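Copper-transporting ATPase PAA2, chloroplastic (Arabidopsis thaliana, PDB 5LBK) uses the energy of ATP hydrolysis to move copper across the chloroplast thylakoid membrane, this chain being its nucleotide-binding (N) domain. Local coordinates at residues L13-Q18 / G127-I132. Sequence-based numbering, arbitrary orientation.
Sequences LGYEEQ and GIIGAI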
ATOM      1  N   LEU A  13       8.907   2.994   5.848  1.00 27.61           N
ATOM      2  CA  LEU A  13      10.056   3.824   5.988  1.00 30.88           C
ATOM      3  C   LEU A  13       9.888   4.673   7.261  1.00 41.56           C
ATOM      4  O   LEU A  13      10.322   4.255   8.308  1.00 60.95           O
ATOM      5  CB  LEU A  13      10.294   4.588   4.705  1.00 41.82           C
ATOM      6  CG  LEU A  13      10.735   3.668   3.585  1.00 27.22           C
ATOM      7  CD1 LEU A  13      10.539   4.170   2.170  1.00 41.41           C
ATOM      8  CD2 LEU A  13      12.175   3.269   3.775  1.00 31.35           C
ATOM      9  N   GLY A  14       9.238   5.806   7.224  1.00 45.94           N
ATOM     10  CA  GLY A  14       9.005   6.578   8.423  1.00 48.03           C
ATOM     11  C   GLY A  14       7.743   6.221   9.184  1.00 57.77           C
ATOM     12  O   GLY A  14       7.586   6.616  10.343  1.00 68.18           O
ATOM     13  N   TYR A  15       6.856   5.446   8.578  1.00 37.46           N
ATOM     14  CA  TYR A  15       5.528   5.201   9.113  1.00 35.98           C
ATOM     15  C   TYR A  15       5.492   3.982  10.006  1.00 39.21           C
ATOM     16  O   TYR A  15       6.245   3.026   9.826  1.00 45.25           O
ATOM     17  CB  TYR A  15       4.532   4.970   7.972  1.00 34.09           C
ATOM     18  CG  TYR A  15       3.953   6.229   7.335  1.00 48.42           C
ATOM     19  CD1 TYR A  15       2.824   6.842   7.864  1.00 52.68           C
ATOM     20  CD2 TYR A  15       4.517   6.781   6.185  1.00 45.88           C
ATOM     21  CE1 TYR A  15       2.276   7.985   7.277  1.00 53.07           C
ATOM     22  CE2 TYR A  15       3.979   7.923   5.600  1.00 40.46           C
ATOM     23  CZ  TYR A  15       2.856   8.511   6.136  1.00 43.49           C
ATOM     24  OH  TYR A  15       2.337   9.659   5.553  1.00 47.77           O
ATOM     25  N   GLU A  16       4.545   4.004  10.937  1.00 43.89           N
ATOM     26  CA  GLU A  16       4.189   2.817  11.693  1.00 41.45           C
ATOM     27  C   GLU A  16       3.562   1.780  10.768  1.00 53.58           C
ATOM     28  O   GLU A  16       2.778   2.109   9.879  1.00 45.26           O
ATOM     29  CB  GLU A  16       3.220   3.196  12.809  1.00 47.98           C
ATOM     30  CG  GLU A  16       3.634   4.442  13.600  1.00 55.03           C
ATOM     31  CD  GLU A  16       2.551   4.937  14.541  1.00 65.35           C
ATOM     32  OE1 GLU A  16       2.856   5.799  15.399  1.00 64.70           O
ATOM     33  OE2 GLU A  16       1.395   4.479  14.410  1.00 70.23           O
ATOM     34  N   GLU A  17       3.924   0.516  10.978  1.00 41.36           N
ATOM     35  CA  GLU A  17       3.332  -0.577  10.218  1.00 38.99           C
ATOM     36  C   GLU A  17       1.810  -0.469  10.171  1.00 40.54           C
ATOM     37  O   GLU A  17       1.193  -0.597   9.100  1.00 38.63           O
ATOM     38  CB  GLU A  17       3.785  -1.898  10.851  1.00 52.89           C
ATOM     39  CG  GLU A  17       2.966  -3.112  10.515  1.00 51.29           C
ATOM     40  CD  GLU A  17       1.988  -3.479  11.605  1.00 57.35           C
ATOM     41  OE1 GLU A  17       2.385  -3.551  12.790  1.00 66.04           O
ATOM     42  OE2 GLU A  17       0.809  -3.698  11.271  1.00 54.68           O
ATOM     43  N   GLN A  18       1.183  -0.201  11.322  1.00 42.03           N
ATOM     44  CA  GLN A  18      -0.271  -0.169  11.346  1.00 44.38           C
ATOM     45  C   GLN A  18      -0.793   0.916  10.418  1.00 41.75           C
ATOM     46  O   GLN A  18      -1.862   0.764   9.805  1.00 41.29           O
ATOM     47  CB  GLN A  18      -0.789   0.050  12.777  1.00 53.90           C
ATOM     48  CG  GLN A  18      -0.494   1.449  13.380  1.00 70.02           C
ATOM     49  CD  GLN A  18      -1.202   1.729  14.716  1.00 78.88           C
ATOM     50  OE1 GLN A  18      -2.119   1.008  15.133  1.00 58.34           O
ATOM     51  NE2 GLN A  18      -0.779   2.801  15.381  1.00 92.47           N
ATOM     52  N   GLY A 127       5.763   9.962  -2.002  1.00 29.83           N
ATOM     53  CA  GLY A 127       6.240   8.812  -2.757  1.00 26.82           C
ATOM     54  C   GLY A 127       5.909   7.495  -2.073  1.00 21.53           C
ATOM     55  O   GLY A 127       4.924   7.380  -1.343  1.00 26.67           O
ATOM     56  N   ILE A 128       6.775   6.487  -2.270  1.00 25.37           N
ATOM     57  CA  ILE A 128       6.510   5.174  -1.701  1.00 19.50           C
ATOM     58  C   ILE A 128       6.701   5.279  -0.201  1.00 23.27           C
ATOM     59  O   ILE A 128       7.696   5.844   0.258  1.00 28.48           O
ATOM     60  CB  ILE A 128       7.451   4.101  -2.275  1.00 24.20           C
ATOM     61  CG1 ILE A 128       7.315   3.880  -3.764  1.00 32.83           C
ATOM     62  CG2 ILE A 128       7.240   2.783  -1.517  1.00 26.28           C
ATOM     63  CD1 ILE A 128       6.044   3.358  -4.132  1.00 31.18           C
ATOM     64  N   ILE A 129       5.736   4.781   0.571  1.00 21.08           N
ATOM     65  CA  ILE A 129       5.811   4.829   2.019  1.00 25.19           C
ATOM     66  C   ILE A 129       5.860   3.434   2.629  1.00 28.71           C
ATOM     67  O   ILE A 129       6.127   3.306   3.828  1.00 26.90           O
ATOM     68  CB  ILE A 129       4.645   5.637   2.642  1.00 28.54           C
ATOM     69  CG1 ILE A 129       3.290   4.974   2.365  1.00 33.36           C
ATOM     70  CG2 ILE A 129       4.670   7.083   2.089  1.00 35.22           C
ATOM     71  CD1 ILE A 129       2.176   5.482   3.196  1.00 37.25           C
ATOM     72  N   GLY A 130       5.679   2.382   1.854  1.00 25.72           N
ATOM     73  CA  GLY A 130       5.712   1.055   2.439  1.00 24.45           C
ATOM     74  C   GLY A 130       5.337   0.027   1.408  1.00 22.38           C
ATOM     75  O   GLY A 130       5.134   0.321   0.224  1.00 21.87           O
ATOM     76  N   ALA A 131       5.300  -1.207   1.872  1.00 22.89           N
ATOM     77  CA  ALA A 131       4.984  -2.331   1.028  1.00 23.02           C
ATOM     78  C   ALA A 131       4.373  -3.410   1.907  1.00 26.91           C
ATOM     79  O   ALA A 131       4.691  -3.532   3.096  1.00 28.21           O
ATOM     80  CB  ALA A 131       6.222  -2.834   0.317  1.00 27.10           C
ATOM     81  N   ILE A 132       3.517  -4.220   1.301  1.00 22.93           N
ATOM     82  CA  ILE A 132       2.910  -5.345   1.966  1.00 19.93           C
ATOM     83  C   ILE A 132       3.325  -6.619   1.249  1.00 26.19           C
ATOM     84  O   ILE A 132       3.077  -6.779   0.047  1.00 27.19           O
ATOM     85  CB  ILE A 132       1.389  -5.202   2.010  1.00 27.89           C
ATOM     86  CG1 ILE A 132       1.044  -3.879   2.704  1.00 32.63           C
ATOM     87  CG2 ILE A 132       0.859  -6.311   2.780  1.00 27.93           C
ATOM     88  CD1 ILE A 132      -0.348  -3.441   2.482  1.00 52.28           C
TER
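Tyr15 lays one face of its ring against Ile129, joining the turn between edge strand 7-12 and helix 17-27 to strand 127-134 of the six-stranded antiparallel sheet of this P-type ATPase N-domain. Ile129 belongs to a classic beta bulge, in which it and Gly130 both face Val121 of the neighbouring strand. The two side chains lie at a slant to each other, and the ring is met near its rim rather than over its middle. Ile129 CD1 sits 3.8 Å above the plane of the Tyr15 ring, 24° off the normal through its centre, a CH-pi contact. The other branch reaches the same rim, with Ile129 CG2 3.7 Å from Tyr15 CE2, while Ile129 CB lies 3.7 Å from Tyr15 CD2. With CG1 set between the backbone N and the carbonyl carbon (chi1 64°), both branches of Ile129 can touch the ring. At its far end the Tyr15 hydroxyl is hydrogen-bonded to Glu126 OE1, just before strand 127-134, which anchors the tip of the side chain; since that oxygen lies on the ring's own axis, it is the packing of Ile129 on the face that bears on how the ring is turned. A leucine in place of Tyr15 would probably leave Glu126 without this hydroxyl partner and Ile129 CD1 without an aromatic face to rest on. Farther back, the backbone of Leu13 reaches the bulge by a weak hydrogen bond, Leu13 N to Ile129 O at 3.5 Å, bent to 148° at the hydrogen. The Leu13 side chain runs on toward Ile128, its CD1 methyl stopping 3.8 Å from the carbonyl oxygen Ile128 O.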